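PDB 2HDW: hypothetical protein PA2218 from Pseudomonas aeruginosa, which is of unknown function but adopts the alpha/beta hydrolase fold and probably acts as a hydrolase. Local coordinates for residues Met184-Val189 with Lys302-Arg307. Sequence-based numbering, arbitrary orientation.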
ATOM      1  N   MET A 184       1.489   1.082   6.790  1.00 10.64           N
ATOM      2  CA  MET A 184       0.090   1.401   7.063  1.00  9.77           C
ATOM      3  C   MET A 184      -0.692   0.144   7.470  1.00  8.83           C
ATOM      4  O   MET A 184      -1.600   0.215   8.298  1.00  6.97           O
ATOM      5  CB  MET A 184      -0.567   2.046   5.835  1.00 10.42           C
ATOM      6  CG  MET A 184      -0.888   3.554   5.970  1.00  8.07           C
ATOM      7  SD  MET A 184       0.542   4.689   5.958  1.00  1.11           S
ATOM      8  CE  MET A 184       0.890   4.761   4.177  1.00 10.00           C
ATOM      9  N   ALA A 185      -0.343  -1.000   6.888  1.00  8.92           N
ATOM     10  CA  ALA A 185      -1.027  -2.249   7.212  1.00  9.65           C
ATOM     11  C   ALA A 185      -0.786  -2.620   8.674  1.00  8.72           C
ATOM     12  O   ALA A 185      -1.721  -2.955   9.397  1.00  9.05           O
ATOM     13  CB  ALA A 185      -0.548  -3.383   6.294  1.00 11.37           C
ATOM     14  N   LEU A 186       0.466  -2.558   9.112  1.00  7.50           N
ATOM     15  CA  LEU A 186       0.795  -2.880  10.502  1.00  8.10           C
ATOM     16  C   LEU A 186       0.107  -1.889  11.430  1.00  6.85           C
ATOM     17  O   LEU A 186      -0.374  -2.258  12.504  1.00  7.65           O
ATOM     18  CB  LEU A 186       2.312  -2.828  10.718  1.00  7.65           C
ATOM     19  CG  LEU A 186       3.114  -3.883   9.953  1.00 10.67           C
ATOM     20  CD1 LEU A 186       4.605  -3.575  10.029  1.00  9.48           C
ATOM     21  CD2 LEU A 186       2.811  -5.260  10.532  1.00  9.22           C
ATOM     22  N   ASN A 187       0.050  -0.630  11.004  1.00  7.29           N
ATOM     23  CA  ASN A 187      -0.576   0.426  11.794  1.00  8.91           C
ATOM     24  C   ASN A 187      -2.068   0.148  11.964  1.00  7.70           C
ATOM     25  O   ASN A 187      -2.616   0.307  13.054  1.00  8.90           O
ATOM     26  CB  ASN A 187      -0.393   1.783  11.108  1.00  6.08           C
ATOM     27  CG  ASN A 187      -0.532   2.950  12.073  1.00  8.45           C
ATOM     28  OD1 ASN A 187      -1.252   3.921  11.802  1.00 10.60           O
ATOM     29  ND2 ASN A 187       0.167   2.873  13.197  1.00  7.15           N
ATOM     30  N   ALA A 188      -2.714  -0.268  10.879  1.00  9.14           N
ATOM     31  CA  ALA A 188      -4.146  -0.567  10.897  1.00  9.56           C
ATOM     32  C   ALA A 188      -4.486  -1.780  11.759  1.00 10.66           C
ATOM     33  O   ALA A 188      -5.431  -1.745  12.550  1.00 10.93           O
ATOM     34  CB  ALA A 188      -4.652  -0.791   9.471  1.00  9.15           C
ATOM     35  N   VAL A 189      -3.720  -2.856  11.601  1.00  9.69           N
ATOM     36  CA  VAL A 189      -3.965  -4.088  12.348  1.00  9.55           C
ATOM     37  C   VAL A 189      -3.833  -3.934  13.867  1.00  9.54           C
ATOM     38  O   VAL A 189      -4.527  -4.607  14.630  1.00  9.54           O
ATOM     39  CB  VAL A 189      -3.020  -5.220  11.870  1.00  9.00           C
ATOM     40  CG1 VAL A 189      -3.290  -6.496  12.666  1.00  7.67           C
ATOM     41  CG2 VAL A 189      -3.229  -5.474  10.374  1.00  9.03           C
ATOM     42  N   LYS A 302       3.173  -3.659  18.882  1.00  9.06           N
ATOM     43  CA  LYS A 302       3.227  -4.834  19.749  1.00 10.62           C
ATOM     44  C   LYS A 302       1.840  -5.351  20.114  1.00 11.17           C
ATOM     45  O   LYS A 302       1.702  -6.470  20.621  1.00 11.08           O
ATOM     46  CB  LYS A 302       4.003  -4.523  21.033  1.00 11.18           C
ATOM     47  CG  LYS A 302       5.494  -4.315  20.822  1.00 13.25           C
ATOM     48  CD  LYS A 302       6.178  -3.930  22.134  1.00 17.67           C
ATOM     49  CE  LYS A 302       7.686  -3.809  21.965  1.00 19.57           C
ATOM     50  NZ  LYS A 302       8.357  -3.317  23.205  1.00 26.25           N
ATOM     51  N   GLU A 303       0.818  -4.541  19.852  1.00  8.43           N
ATOM     52  CA  GLU A 303      -0.549  -4.930  20.162  1.00  8.21           C
ATOM     53  C   GLU A 303      -1.228  -5.694  19.039  1.00  7.71           C
ATOM     54  O   GLU A 303      -2.439  -5.920  19.067  1.00  7.27           O
ATOM     55  CB  GLU A 303      -1.364  -3.706  20.593  1.00  7.43           C
ATOM     56  CG  GLU A 303      -0.947  -3.239  21.987  1.00  8.66           C
ATOM     57  CD  GLU A 303      -1.666  -1.996  22.455  1.00  9.42           C
ATOM     58  OE1 GLU A 303      -2.851  -1.817  22.109  1.00 10.75           O
ATOM     59  OE2 GLU A 303      -1.043  -1.203  23.188  1.00 12.22           O
ATOM     60  N   ILE A 304      -0.436  -6.083  18.046  1.00  7.49           N
ATOM     61  CA  ILE A 304      -0.943  -6.906  16.963  1.00  8.26           C
ATOM     62  C   ILE A 304      -0.977  -8.294  17.605  1.00  9.19           C
ATOM     63  O   ILE A 304      -1.913  -9.072  17.398  1.00  7.35           O
ATOM     64  CB  ILE A 304       0.009  -6.889  15.736  1.00  7.57           C
ATOM     65  CG1 ILE A 304      -0.171  -5.569  14.970  1.00  9.80           C
ATOM     66  CG2 ILE A 304      -0.283  -8.076  14.815  1.00  8.11           C
ATOM     67  CD1 ILE A 304       0.859  -5.334  13.871  1.00  8.18           C
ATOM     68  N   SER A 305       0.044  -8.597  18.404  1.00  9.52           N
ATOM     69  CA  SER A 305       0.100  -9.890  19.096  1.00  9.96           C
ATOM     70  C   SER A 305      -1.152  -9.969  19.976  1.00 10.22           C
ATOM     71  O   SER A 305      -1.629  -8.942  20.463  1.00 11.40           O
ATOM     72  CB  SER A 305       1.356  -9.968  19.967  1.00 11.94           C
ATOM     73  OG  SER A 305       1.383 -11.163  20.737  1.00 14.21           O
ATOM     74  N   PRO A 306      -1.681 -11.182  20.228  1.00  9.37           N
ATOM     75  CA  PRO A 306      -1.263 -12.524  19.799  1.00  9.06           C
ATOM     76  C   PRO A 306      -1.395 -12.846  18.309  1.00  8.06           C
ATOM     77  O   PRO A 306      -1.004 -13.935  17.885  1.00  8.52           O
ATOM     78  CB  PRO A 306      -2.143 -13.457  20.644  1.00  9.19           C
ATOM     79  CG  PRO A 306      -2.564 -12.612  21.798  1.00 13.89           C
ATOM     80  CD  PRO A 306      -2.812 -11.277  21.162  1.00  9.78           C
ATOM     81  N   ARG A 307      -1.961 -11.938  17.521  1.00  8.99           N
ATOM     82  CA  ARG A 307      -2.103 -12.180  16.078  1.00  9.30           C
ATOM     83  C   ARG A 307      -0.712 -12.180  15.436  1.00  9.16           C
ATOM     84  O   ARG A 307       0.161 -11.427  15.853  1.00 10.47           O
ATOM     85  CB  ARG A 307      -2.992 -11.109  15.442  1.00  7.85           C
ATOM     86  CG  ARG A 307      -4.450 -11.195  15.880  1.00 12.06           C
ATOM     87  CD  ARG A 307      -5.206  -9.921  15.534  1.00  9.14           C
ATOM     88  NE  ARG A 307      -4.690  -8.768  16.274  1.00 10.84           N
ATOM     89  CZ  ARG A 307      -4.959  -7.501  15.966  1.00 11.02           C
ATOM     90  NH1 ARG A 307      -5.737  -7.219  14.929  1.00  9.42           N
ATOM     91  NH2 ARG A 307      -4.450  -6.514  16.695  1.00 11.24           N
TER
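Val189, near the C-terminal end of helix 180-191, faces the loop that leads into strand 309-314, its CA lying 6.2 Å from the CA of Ile304. The contact thus joins the helix after strand 173-178 of the alpha/beta hydrolase fold to the loop feeding a parallel strand. Ile304, branched, fills the angle between two helical side chains one turn apart. Its CD1 lies 3.6 Å from Leu186 O and also meets CD2 of Leu186, long enough to reach across, while CG1 and CG2 rest against Val189 CG1. Leu186 and Ile304 also touch Ile309, so their packing continues onto strand 309-314 of the central sheet.

Arg307 supplies the polar half. Its chain bends at chi3 (-65°), turning the guanidinium back over its own loop and towards the helix. NE donates to Ile304 O at 3.0 Å, on a lone pair in the carbonyl plane, and NH2 reaches Glu303 O in the guanidinium plane. The strongest polar partner is Val195 O, bound by NH1; two weak bonds from NH1 and NH2 to Val189 O are secondary. Val189, compact and branched, lays CG1 over one guanidinium face, 3.4 Å from NH1.

A planar, multidentate donor suits this place, where carbonyls of the helix end, of the connection to strand 197-201 and of Arg307's own loop converge; their partial negative charge probably steadies the cation and offsets the nearby Lys193 ammonium, and one side chain joins helix, loop and connection.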